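Local coordinates for protein uncharacterized metal-dependent hydrolase (Pyrococcus horikoshii, PDB 3IGH) that is uncharacterised but, as a member of the amidohydrolase family, probably hydrolyses carbon-nitrogen bonds other than peptide bonds, at residues A5-T10 against G49-L54; K20-V25 against A34-V39; P128-R133 against D143-L148. One frame throughout, in Å; residues are numbered along the deposited sequence.

From the N terminus, strand 3-7 meets strand 50-53 in contact 1, which closes the outer loop. Contact 2 is nested inside that loop and closes the hairpin of strands 23-27 and 30-35 where helix 37-47 begins. The two touch, with centres about 9 Å apart, because strands 3-7 and 23-27 are neighbours in one four-stranded sheet. Helix 37-47 then leads from contact 2 back to strand 50-53 of contact 1. Contact 3 follows in series. It ties strand 129-133 to helix 143-149 after the intervening strand 138-141. Its centre is about 53 Å from that of contact 1, on the opposite side of the chain's centre.

Contact 1: A5-T10 against G49-L54; sequences ALINGT and GEIVDL
Ala5 and Ile7 bond to Glu50, Val52 and Leu54 through four backbone hydrogen bonds, in the alternating pattern of parallel strands. The shortest are Val52 N to Ala5 O and Leu54 N to Ile7 O, both 2.8 Å. Just past Ile7, Asn8 ND2 donates to Asp53 OD1 at 3.1 Å. Asp53 OD1 uses its syn lone pair and lies in the amide plane of Asn8, while the carboxylate is turned 38° from the amide. Both side chains run the same way, each with CG anti to its backbone nitrogen (chi1 -170° and -167°). Asp53 OD1 also accepts from Lys55 N.

Packing follows on both faces. Leu6 CD2 lies alongside Val52, 3.9 Å from its CB, on the face that also meets Tyr467. Ile7 CD1 meets Ile51 CG2 at 3.8 Å on the other face, which helix 37-47 covers through Lys41. Leu54 CD1 rests 3.8 Å from Gly9 CA, leaving no room for a side chain on Gly9.

Strands 30-35 and 50-53 with helix 37-47 form a beta-alpha-beta crossover that passes over strands 23-27 and 3-7. The chemistry implies an apolar middle and a polar end, where two N-H donors on Asp53 OD1 probably favour the ionised carboxylate.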
ATOM      1  N   ALA A   5      20.815  -6.971 -19.756  1.00 48.60           N
ATOM      2  CA  ALA A   5      22.104  -6.311 -19.613  1.00 53.04           C
ATOM      3  C   ALA A   5      22.169  -5.043 -20.456  1.00 55.36           C
ATOM      4  O   ALA A   5      21.678  -5.012 -21.585  1.00 55.53           O
ATOM      5  CB  ALA A   5      23.247  -7.252 -19.967  1.00 50.30           C
ATOM      6  N   LEU A   6      22.742  -3.994 -19.874  1.00 52.76           N
ATOM      7  CA  LEU A   6      23.102  -2.785 -20.598  1.00 48.41           C
ATOM      8  C   LEU A   6      24.615  -2.827 -20.703  1.00 46.07           C
ATOM      9  O   LEU A   6      25.306  -2.759 -19.687  1.00 47.49           O
ATOM     10  CB  LEU A   6      22.676  -1.523 -19.833  1.00 47.60           C
ATOM     11  CG  LEU A   6      21.219  -1.201 -19.490  1.00 49.82           C
ATOM     12  CD1 LEU A   6      21.130   0.225 -18.944  1.00 43.71           C
ATOM     13  CD2 LEU A   6      20.291  -1.356 -20.687  1.00 54.07           C
ATOM     14  N   ILE A   7      25.124  -2.966 -21.928  1.00 46.58           N
ATOM     15  CA  ILE A   7      26.555  -3.188 -22.162  1.00 49.36           C
ATOM     16  C   ILE A   7      27.115  -2.215 -23.200  1.00 47.21           C
ATOM     17  O   ILE A   7      26.348  -1.572 -23.927  1.00 47.04           O
ATOM     18  CB  ILE A   7      26.853  -4.643 -22.644  1.00 51.06           C
ATOM     19  CG1 ILE A   7      26.174  -4.931 -23.992  1.00 47.90           C
ATOM     20  CG2 ILE A   7      26.463  -5.677 -21.579  1.00 50.99           C
ATOM     21  CD1 ILE A   7      26.966  -5.848 -24.892  1.00 60.60           C
ATOM     22  N   ASN A   8      28.448  -2.139 -23.268  1.00 52.82           N
ATOM     23  CA  ASN A   8      29.180  -1.351 -24.277  1.00 56.27           C
ATOM     24  C   ASN A   8      28.781   0.128 -24.258  1.00 55.30           C
ATOM     25  O   ASN A   8      28.360   0.711 -25.268  1.00 53.12           O
ATOM     26  CB  ASN A   8      29.040  -1.977 -25.679  1.00 58.66           C
ATOM     27  CG  ASN A   8      29.967  -1.341 -26.708  1.00 66.57           C
ATOM     28  OD1 ASN A   8      31.153  -1.128 -26.451  1.00 71.03           O
ATOM     29  ND2 ASN A   8      29.418  -1.026 -27.878  1.00 52.18           N
ATOM     30  N   GLY A   9      28.880   0.710 -23.070  1.00 54.57           N
ATOM     31  CA  GLY A   9      28.532   2.103 -22.866  1.00 48.98           C
ATOM     32  C   GLY A   9      29.191   2.619 -21.617  1.00 41.72           C
ATOM     33  O   GLY A   9      29.922   1.893 -20.945  1.00 46.25           O
ATOM     34  N   THR A  10      28.937   3.883 -21.308  1.00 37.51           N
ATOM     35  CA  THR A  10      29.507   4.495 -20.122  1.00 43.30           C
ATOM     36  C   THR A  10      28.370   4.777 -19.154  1.00 42.69           C
ATOM     37  O   THR A  10      27.527   5.650 -19.389  1.00 43.52           O
ATOM     38  CB  THR A  10      30.278   5.777 -20.472  1.00 46.60           C
ATOM     39  OG1 THR A  10      31.387   5.444 -21.317  1.00 49.30           O
ATOM     40  CG2 THR A  10      30.793   6.466 -19.220  1.00 43.72           C
ATOM     41  N   GLY A  49      18.018 -13.967 -21.513  1.00 72.86           N
ATOM     42  CA  GLY A  49      17.455 -12.624 -21.446  1.00 71.96           C
ATOM     43  C   GLY A  49      18.005 -11.675 -22.493  1.00 73.02           C
ATOM     44  O   GLY A  49      18.825 -12.058 -23.330  1.00 74.21           O
ATOM     45  N   GLU A  50      17.555 -10.426 -22.427  1.00 70.15           N
ATOM     46  CA  GLU A  50      17.880  -9.414 -23.427  1.00 71.62           C
ATOM     47  C   GLU A  50      19.238  -8.770 -23.157  1.00 69.83           C
ATOM     48  O   GLU A  50      19.560  -8.425 -22.021  1.00 64.20           O
ATOM     49  CB  GLU A  50      16.777  -8.352 -23.452  1.00 69.79           C
ATOM     50  CG  GLU A  50      16.830  -7.375 -24.619  1.00 73.56           C
ATOM     51  CD  GLU A  50      15.791  -6.263 -24.507  1.00 80.69           C
ATOM     52  OE1 GLU A  50      15.182  -6.100 -23.424  1.00 82.89           O
ATOM     53  OE2 GLU A  50      15.586  -5.543 -25.507  1.00 92.21           O
ATOM     54  N   ILE A  51      20.041  -8.622 -24.205  1.00 70.14           N
ATOM     55  CA  ILE A  51      21.297  -7.890 -24.098  1.00 68.65           C
ATOM     56  C   ILE A  51      21.196  -6.623 -24.941  1.00 66.51           C
ATOM     57  O   ILE A  51      21.068  -6.685 -26.164  1.00 68.20           O
ATOM     58  CB  ILE A  51      22.517  -8.756 -24.497  1.00 73.00           C
ATOM     59  CG1 ILE A  51      22.619  -9.983 -23.582  1.00 76.20           C
ATOM     60  CG2 ILE A  51      23.803  -7.939 -24.421  1.00 65.52           C
ATOM     61  CD1 ILE A  51      23.429 -11.125 -24.154  1.00 90.07           C
ATOM     62  N   VAL A  52      21.226  -5.479 -24.264  1.00 63.61           N
ATOM     63  CA  VAL A  52      21.079  -4.174 -24.903  1.00 60.97           C
ATOM     64  C   VAL A  52      22.452  -3.554 -25.146  1.00 60.71           C
ATOM     65  O   VAL A  52      23.202  -3.276 -24.203  1.00 51.33           O
ATOM     66  CB  VAL A  52      20.192  -3.219 -24.060  1.00 58.05           C
ATOM     67  CG1 VAL A  52      20.132  -1.827 -24.680  1.00 67.18           C
ATOM     68  CG2 VAL A  52      18.788  -3.792 -23.905  1.00 70.26           C
ATOM     69  N   ASP A  53      22.774  -3.367 -26.422  1.00 59.71           N
ATOM     70  CA  ASP A  53      23.999  -2.700 -26.826  1.00 57.09           C
ATOM     71  C   ASP A  53      23.777  -1.195 -26.726  1.00 53.04           C
ATOM     72  O   ASP A  53      22.923  -0.640 -27.424  1.00 54.69           O
ATOM     73  CB  ASP A  53      24.358  -3.099 -28.262  1.00 62.12           C
ATOM     74  CG  ASP A  53      25.781  -2.705 -28.659  1.00 67.04           C
ATOM     75  OD1 ASP A  53      26.541  -2.167 -27.822  1.00 65.75           O
ATOM     76  OD2 ASP A  53      26.144  -2.947 -29.828  1.00 75.42           O
ATOM     77  N   LEU A  54      24.543  -0.538 -25.856  1.00 48.27           N
ATOM     78  CA  LEU A  54      24.424   0.912 -25.682  1.00 52.27           C
ATOM     79  C   LEU A  54      25.070   1.695 -26.822  1.00 57.81           C
ATOM     80  O   LEU A  54      24.753   2.870 -27.020  1.00 56.01           O
ATOM     81  CB  LEU A  54      25.000   1.365 -24.334  1.00 47.76           C
ATOM     82  CG  LEU A  54      24.173   1.061 -23.076  1.00 43.18           C
ATOM     83  CD1 LEU A  54      24.976   1.390 -21.846  1.00 32.41           C
ATOM     84  CD2 LEU A  54      22.862   1.830 -23.078  1.00 40.81           C
TER

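Contact 2: K20-V25 against A34-V39; sequences KVSGLV and AGDSEV
Val21 lies over one face of the flat peptide that joins Ala34 to Gly35. Its CG1 stands 3.7 Å from Gly35 N. At the edge of the same peptide, Gly35 N donates to Gly23 O at 2.9 Å, nearly straight and in the carbonyl plane of Gly23. The next carbonyl, Gly35 O, takes two donors from segment 20-25. Ser22 N reaches it at 3.1 Å, tilted 32° from the carbonyl plane. Gly23 N adds a weak bond at 2.7 Å, bent to 126°. Two residues thus face one, which is a classic beta bulge. It falls in the antiparallel hairpin of strands 23-27 and 30-35.

Past the bulge, the side chain of Ser22 reaches the start of helix 37-47. Its OG sits between the backbone nitrogen and the carbonyl carbon (chi1 55°), and from there accepts Ser37 N at 2.9 Å. A water bonds to Ser22 OG and donates to Asp36 OD1; the second link is less certain, since Asp36 has two conformers. Replacing Ser22 by an alanine would probably leave Ser37 N without its acceptor and the water without one of its partners. Ser37 OG turns elsewhere and accepts from Asn8 N.

The backbone of Gly23 runs so close to Asp36 and Ser37 that a side chain there would collide with them. On the other face, Leu24 CD2 packs on Ala34 CB at 3.7 Å, and Leu24 also touches Leu6 of the next strand.

Polar atoms thus hold the junction where strand 30-35 passes into helix 37-47. Asp36 is at the N-cap position without making a capping bond, and Ser22, across the contact, supplies an acceptor for the first N-H of the helix.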
ATOM      1  N   LYS A  20      31.978   5.063 -12.388  1.00 40.29           N
ATOM      2  CA  LYS A  20      31.530   4.661 -13.721  1.00 45.06           C
ATOM      3  C   LYS A  20      31.787   3.179 -13.945  1.00 48.26           C
ATOM      4  O   LYS A  20      32.788   2.631 -13.474  1.00 46.37           O
ATOM      5  CB  LYS A  20      32.252   5.433 -14.827  1.00 49.55           C
ATOM      6  CG  LYS A  20      32.452   6.908 -14.595  1.00 60.13           C
ATOM      7  CD  LYS A  20      33.704   7.394 -15.314  1.00 82.10           C
ATOM      8  CE  LYS A  20      33.533   7.436 -16.828  1.00 85.90           C
ATOM      9  NZ  LYS A  20      34.782   7.859 -17.521  1.00 77.51           N
ATOM     10  N   VAL A  21      30.871   2.534 -14.665  1.00 43.24           N
ATOM     11  CA  VAL A  21      31.055   1.153 -15.107  1.00 45.71           C
ATOM     12  C   VAL A  21      30.718   1.043 -16.592  1.00 46.20           C
ATOM     13  O   VAL A  21      30.226   2.003 -17.201  1.00 46.07           O
ATOM     14  CB  VAL A  21      30.204   0.137 -14.281  1.00 42.67           C
ATOM     15  CG1 VAL A  21      30.546   0.200 -12.794  1.00 41.15           C
ATOM     16  CG2 VAL A  21      28.703   0.337 -14.520  1.00 44.14           C
ATOM     17  N   SER A  22      30.983  -0.124 -17.174  1.00 48.84           N
ATOM     18  CA  SER A  22      30.693  -0.357 -18.582  1.00 50.32           C
ATOM     19  C   SER A  22      29.527  -1.323 -18.790  1.00 50.21           C
ATOM     20  O   SER A  22      29.049  -1.493 -19.915  1.00 47.16           O
ATOM     21  CB  SER A  22      31.950  -0.828 -19.338  1.00 51.43           C
ATOM     22  OG  SER A  22      32.525  -1.970 -18.724  1.00 48.91           O
ATOM     23  N   GLY A  23      29.054  -1.932 -17.704  1.00 46.81           N
ATOM     24  CA  GLY A  23      27.967  -2.897 -17.793  1.00 44.29           C
ATOM     25  C   GLY A  23      27.056  -2.931 -16.582  1.00 42.55           C
ATOM     26  O   GLY A  23      27.524  -2.852 -15.448  1.00 43.20           O
ATOM     27  N   LEU A  24      25.754  -3.044 -16.842  1.00 43.11           N
ATOM     28  CA  LEU A  24      24.739  -3.217 -15.800  1.00 46.28           C
ATOM     29  C   LEU A  24      23.934  -4.473 -16.067  1.00 41.55           C
ATOM     30  O   LEU A  24      23.654  -4.789 -17.218  1.00 42.94           O
ATOM     31  CB  LEU A  24      23.750  -2.042 -15.783  1.00 45.47           C
ATOM     32  CG  LEU A  24      24.002  -0.711 -15.082  1.00 50.32           C
ATOM     33  CD1 LEU A  24      22.716   0.103 -15.117  1.00 45.46           C
ATOM     34  CD2 LEU A  24      24.463  -0.890 -13.650  1.00 42.39           C
ATOM     35  N   VAL A  25      23.554  -5.182 -15.006  1.00 42.96           N
ATOM     36  CA  VAL A  25      22.543  -6.235 -15.125  1.00 43.76           C
ATOM     37  C   VAL A  25      21.323  -5.836 -14.314  1.00 40.43           C
ATOM     38  O   VAL A  25      21.446  -5.471 -13.146  1.00 43.64           O
ATOM     39  CB  VAL A  25      23.050  -7.627 -14.667  1.00 41.83           C
ATOM     40  CG1 VAL A  25      21.989  -8.687 -14.927  1.00 46.02           C
ATOM     41  CG2 VAL A  25      24.322  -8.001 -15.401  1.00 49.99           C
ATOM     42  N   ALA A  34      26.809  -4.218 -11.348  1.00 35.74           N
ATOM     43  CA  ALA A  34      27.368  -3.028 -11.983  1.00 44.55           C
ATOM     44  C   ALA A  34      28.867  -3.252 -12.081  1.00 41.36           C
ATOM     45  O   ALA A  34      29.533  -3.408 -11.055  1.00 46.16           O
ATOM     46  CB  ALA A  34      27.080  -1.776 -11.143  1.00 32.86           C
ATOM     47  N   GLY A  35      29.394  -3.282 -13.303  1.00 41.42           N
ATOM     48  CA  GLY A  35      30.823  -3.506 -13.505  1.00 49.39           C
ATOM     49  C   GLY A  35      31.223  -3.632 -14.961  1.00 53.28           C
ATOM     50  O   GLY A  35      30.769  -2.853 -15.811  1.00 50.59           O
ATOM     51  N   ASP A  36      32.073  -4.622 -15.238  1.00 55.14           N
ATOM     52  CA  ASP A  36      32.601  -4.849 -16.580  0.50 53.33           C
ATOM     53  C   ASP A  36      31.516  -5.308 -17.546  1.00 51.05           C
ATOM     54  O   ASP A  36      30.691  -6.155 -17.203  1.00 56.17           O
ATOM     55  CB  ASP A  36      33.752  -5.861 -16.539  0.50 53.06           C
ATOM     56  CG  ASP A  36      35.023  -5.284 -15.930  0.50 59.57           C
ATOM     57  OD1 ASP A  36      35.187  -4.044 -15.915  0.50 61.38           O
ATOM     58  OD2 ASP A  36      35.870  -6.080 -15.470  0.50 67.48           O
ATOM     59  N   SER A  37      31.539  -4.736 -18.747  1.00 48.37           N
ATOM     60  CA  SER A  37      30.588  -5.014 -19.818  1.00 52.97           C
ATOM     61  C   SER A  37      30.533  -6.490 -20.242  1.00 57.57           C
ATOM     62  O   SER A  37      29.450  -7.021 -20.511  1.00 55.72           O
ATOM     63  CB  SER A  37      30.918  -4.122 -21.019  1.00 51.79           C
ATOM     64  OG  SER A  37      30.042  -4.353 -22.102  1.00 56.11           O
ATOM     65  N   GLU A  38      31.695  -7.143 -20.294  1.00 62.32           N
ATOM     66  CA  GLU A  38      31.777  -8.556 -20.688  1.00 66.94           C
ATOM     67  C   GLU A  38      31.182  -9.496 -19.639  1.00 61.09           C
ATOM     68  O   GLU A  38      30.536 -10.489 -19.988  1.00 63.39           O
ATOM     69  CB  GLU A  38      33.222  -8.964 -21.016  1.00 68.97           C
ATOM     70  CG  GLU A  38      33.682  -8.576 -22.423  1.00 83.45           C
ATOM     71  CD  GLU A  38      32.868  -9.251 -23.523  1.00 94.22           C
ATOM     72  OE1 GLU A  38      32.278  -8.528 -24.353  1.00 94.97           O
ATOM     73  OE2 GLU A  38      32.810 -10.500 -23.552  1.00 95.86           O
ATOM     74  N   VAL A  39      31.406  -9.173 -18.365  1.00 54.84           N
ATOM     75  CA  VAL A  39      30.835  -9.928 -17.244  1.00 56.06           C
ATOM     76  C   VAL A  39      29.302  -9.829 -17.241  1.00 54.65           C
ATOM     77  O   VAL A  39      28.608 -10.836 -17.076  1.00 54.20           O
ATOM     78  CB  VAL A  39      31.422  -9.455 -15.893  1.00 53.07           C
ATOM     79  CG1 VAL A  39      30.851 -10.260 -14.731  1.00 45.52           C
ATOM     80  CG2 VAL A  39      32.937  -9.566 -15.911  1.00 64.41           C
TER
HETATM   81  O   HOH W   1      33.639  -1.355 -15.874  1.00 51.98           O

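Contact 3: P128-R133 against D143-L148; sequences PVFIYR and DKMLEL
Met145 sets its CG anti to the backbone nitrogen (chi1 -172°), which sends the chain out from the helix toward Val129 and Phe130. A bend at chi2 (71°) then turns SD to Pro128, 3.8 Å from its CB. Phe130 CB meets Met145 CG at 3.8 Å, and Met145 CG also lies near the plane of the ring. Met145 CG thus approaches the ring from its edge.

The backbone comes close as well. Met145 CB is 3.3 Å from Val129 O. Pro128 lies against the helix surface, with CA 3.8 Å from Lys144 CB. Its CG meets Leu148 CD1, also at 3.8 Å, where the two side chains cross obliquely. Lys144 uses its carbons for packing, while its amine leads away to a salt bridge with Asp126. The contact is therefore apolar in character, with van der Waals packing between the segments.

Asn142, just before the helix, joins the two elements. Its OD1 accepts from both Val129 N and Met145 N. Strand 129-133 lies between strands 103-108 and 138-141 in a mixed sheet. Helix 143-149 packs at the start of strand 129-133, and Ile176 of helix 166-180 touches both Phe130 and Met145.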
ATOM      1  N   PRO A 128     -17.975  27.245 -18.312  1.00 41.85           N
ATOM      2  CA  PRO A 128     -17.408  27.901 -17.129  1.00 39.77           C
ATOM      3  C   PRO A 128     -15.957  28.291 -17.422  1.00 40.21           C
ATOM      4  O   PRO A 128     -15.201  27.492 -17.988  1.00 42.75           O
ATOM      5  CB  PRO A 128     -17.475  26.811 -16.049  1.00 39.81           C
ATOM      6  CG  PRO A 128     -18.512  25.850 -16.543  1.00 40.97           C
ATOM      7  CD  PRO A 128     -18.386  25.858 -18.023  1.00 40.03           C
ATOM      8  N   VAL A 129     -15.618  29.536 -17.095  1.00 41.81           N
ATOM      9  CA  VAL A 129     -14.293  30.113 -17.349  1.00 35.73           C
ATOM     10  C   VAL A 129     -13.762  30.672 -16.042  1.00 35.17           C
ATOM     11  O   VAL A 129     -14.463  31.401 -15.349  1.00 37.27           O
ATOM     12  CB  VAL A 129     -14.350  31.253 -18.421  1.00 38.54           C
ATOM     13  CG1 VAL A 129     -13.019  32.014 -18.512  1.00 35.64           C
ATOM     14  CG2 VAL A 129     -14.692  30.688 -19.773  1.00 29.84           C
ATOM     15  N   PHE A 130     -12.525  30.313 -15.707  1.00 36.08           N
ATOM     16  CA  PHE A 130     -11.851  30.822 -14.522  1.00 33.61           C
ATOM     17  C   PHE A 130     -10.423  31.187 -14.945  1.00 34.00           C
ATOM     18  O   PHE A 130      -9.663  30.316 -15.378  1.00 35.19           O
ATOM     19  CB  PHE A 130     -11.842  29.740 -13.438  1.00 31.30           C
ATOM     20  CG  PHE A 130     -11.290  30.199 -12.114  1.00 36.36           C
ATOM     21  CD1 PHE A 130     -12.124  30.778 -11.171  1.00 30.22           C
ATOM     22  CD2 PHE A 130      -9.938  30.034 -11.804  1.00 31.96           C
ATOM     23  CE1 PHE A 130     -11.637  31.196  -9.944  1.00 36.83           C
ATOM     24  CE2 PHE A 130      -9.439  30.456 -10.575  1.00 37.39           C
ATOM     25  CZ  PHE A 130     -10.291  31.030  -9.641  1.00 39.57           C
ATOM     26  N   ILE A 131     -10.066  32.467 -14.861  1.00 35.56           N
ATOM     27  CA  ILE A 131      -8.753  32.908 -15.376  1.00 33.95           C
ATOM     28  C   ILE A 131      -7.890  33.626 -14.345  1.00 30.17           C
ATOM     29  O   ILE A 131      -8.255  34.680 -13.819  1.00 35.24           O
ATOM     30  CB  ILE A 131      -8.845  33.718 -16.712  1.00 32.70           C
ATOM     31  CG1 ILE A 131      -9.739  34.964 -16.577  1.00 31.78           C
ATOM     32  CG2 ILE A 131      -9.337  32.828 -17.845  1.00 35.72           C
ATOM     33  CD1 ILE A 131      -9.572  35.970 -17.726  1.00 36.83           C
ATOM     34  N   TYR A 132      -6.730  33.034 -14.065  1.00 30.64           N
ATOM     35  CA  TYR A 132      -5.784  33.614 -13.127  1.00 29.82           C
ATOM     36  C   TYR A 132      -5.028  34.763 -13.770  1.00 28.53           C
ATOM     37  O   TYR A 132      -4.571  34.649 -14.904  1.00 32.51           O
ATOM     38  CB  TYR A 132      -4.756  32.574 -12.707  1.00 32.44           C
ATOM     39  CG  TYR A 132      -5.249  31.551 -11.724  1.00 34.69           C
ATOM     40  CD1 TYR A 132      -5.353  31.857 -10.362  1.00 38.46           C
ATOM     41  CD2 TYR A 132      -5.575  30.260 -12.144  1.00 44.22           C
ATOM     42  CE1 TYR A 132      -5.787  30.898  -9.443  1.00 46.54           C
ATOM     43  CE2 TYR A 132      -6.012  29.296 -11.234  1.00 42.90           C
ATOM     44  CZ  TYR A 132      -6.110  29.621  -9.890  1.00 45.74           C
ATOM     45  OH  TYR A 132      -6.542  28.671  -8.997  1.00 53.29           O
ATOM     46  N   ARG A 133      -4.897  35.856 -13.026  1.00 32.88           N
ATOM     47  CA  ARG A 133      -3.948  36.913 -13.365  1.00 35.82           C
ATOM     48  C   ARG A 133      -2.537  36.368 -13.193  1.00 39.64           C
ATOM     49  O   ARG A 133      -2.314  35.442 -12.410  1.00 31.57           O
ATOM     50  CB  ARG A 133      -4.125  38.116 -12.433  1.00 33.13           C
ATOM     51  CG  ARG A 133      -3.361  39.380 -12.880  1.00 36.08           C
ATOM     52  CD  ARG A 133      -3.444  40.519 -11.874  1.00 36.29           C
ATOM     53  NE  ARG A 133      -2.568  41.611 -12.296  1.00 52.36           N
ATOM     54  CZ  ARG A 133      -1.293  41.750 -11.932  1.00 58.51           C
ATOM     55  NH1 ARG A 133      -0.722  40.881 -11.106  1.00 47.84           N
ATOM     56  NH2 ARG A 133      -0.585  42.773 -12.388  1.00 52.56           N
ATOM     57  N   ASP A 143     -20.265  33.891 -15.426  1.00 41.52           N
ATOM     58  CA  ASP A 143     -21.489  33.474 -14.719  1.00 45.28           C
ATOM     59  C   ASP A 143     -21.522  31.987 -14.377  1.00 37.96           C
ATOM     60  O   ASP A 143     -21.779  31.616 -13.228  1.00 43.45           O
ATOM     61  CB  ASP A 143     -22.736  33.813 -15.552  1.00 49.93           C
ATOM     62  CG  ASP A 143     -23.070  35.298 -15.548  1.00 62.58           C
ATOM     63  OD1 ASP A 143     -23.739  35.758 -16.497  1.00 75.44           O
ATOM     64  OD2 ASP A 143     -22.678  36.003 -14.599  1.00 58.67           O
ATOM     65  N   LYS A 144     -21.248  31.153 -15.379  1.00 32.63           N
ATOM     66  CA  LYS A 144     -21.305  29.698 -15.235  1.00 39.04           C
ATOM     67  C   LYS A 144     -20.333  29.163 -14.183  1.00 43.23           C
ATOM     68  O   LYS A 144     -20.659  28.249 -13.418  1.00 38.41           O
ATOM     69  CB  LYS A 144     -21.028  29.025 -16.576  1.00 38.68           C
ATOM     70  CG  LYS A 144     -22.174  29.118 -17.577  1.00 50.09           C
ATOM     71  CD  LYS A 144     -21.877  28.287 -18.815  1.00 45.59           C
ATOM     72  CE  LYS A 144     -23.103  28.157 -19.714  1.00 62.91           C
ATOM     73  NZ  LYS A 144     -23.446  29.438 -20.394  1.00 69.32           N
ATOM     74  N   MET A 145     -19.139  29.745 -14.146  1.00 37.98           N
ATOM     75  CA  MET A 145     -18.129  29.334 -13.189  1.00 36.28           C
ATOM     76  C   MET A 145     -18.512  29.813 -11.800  1.00 35.38           C
ATOM     77  O   MET A 145     -18.324  29.091 -10.817  1.00 36.70           O
ATOM     78  CB  MET A 145     -16.763  29.896 -13.594  1.00 36.94           C
ATOM     79  CG  MET A 145     -15.603  29.364 -12.759  1.00 43.01           C
ATOM     80  SD  MET A 145     -15.235  27.637 -13.114  1.00 35.80           S
ATOM     81  CE  MET A 145     -14.384  27.235 -11.597  1.00 36.67           C
ATOM     82  N   LEU A 146     -19.066  31.025 -11.718  1.00 36.23           N
ATOM     83  CA  LEU A 146     -19.489  31.578 -10.431  1.00 34.79           C
ATOM     84  C   LEU A 146     -20.656  30.784  -9.828  1.00 36.24           C
ATOM     85  O   LEU A 146     -20.777  30.688  -8.603  1.00 37.61           O
ATOM     86  CB  LEU A 146     -19.856  33.061 -10.561  1.00 42.27           C
ATOM     87  CG  LEU A 146     -18.697  34.046 -10.786  1.00 38.75           C
ATOM     88  CD1 LEU A 146     -19.226  35.474 -10.943  1.00 37.82           C
ATOM     89  CD2 LEU A 146     -17.683  33.972  -9.663  1.00 34.22           C
ATOM     90  N   GLU A 147     -21.503  30.233 -10.700  1.00 37.90           N
ATOM     91  CA  GLU A 147     -22.579  29.334 -10.282  1.00 41.27           C
ATOM     92  C   GLU A 147     -21.998  28.087  -9.619  1.00 40.12           C
ATOM     93  O   GLU A 147     -22.428  27.707  -8.525  1.00 44.17           O
ATOM     94  CB  GLU A 147     -23.453  28.940 -11.478  1.00 36.47           C
ATOM     95  CG  GLU A 147     -24.643  28.038 -11.121  1.00 56.14           C
ATOM     96  CD  GLU A 147     -25.615  28.690 -10.139  1.00 65.48           C
ATOM     97  OE1 GLU A 147     -25.906  29.897 -10.290  1.00 59.27           O
ATOM     98  OE2 GLU A 147     -26.093  27.989  -9.221  1.00 49.81           O
ATOM     99  N   LEU A 148     -21.006  27.483 -10.275  1.00 39.09           N
ATOM    100  CA  LEU A 148     -20.307  26.310  -9.730  1.00 40.25           C
ATOM    101  C   LEU A 148     -19.592  26.604  -8.417  1.00 42.21           C
ATOM    102  O   LEU A 148     -19.555  25.755  -7.517  1.00 40.75           O
ATOM    103  CB  LEU A 148     -19.301  25.764 -10.743  1.00 37.87           C
ATOM    104  CG  LEU A 148     -19.831  24.958 -11.930  1.00 49.39           C
ATOM    105  CD1 LEU A 148     -18.717  24.721 -12.933  1.00 40.26           C
ATOM    106  CD2 LEU A 148     -20.436  23.629 -11.476  1.00 54.77           C
TER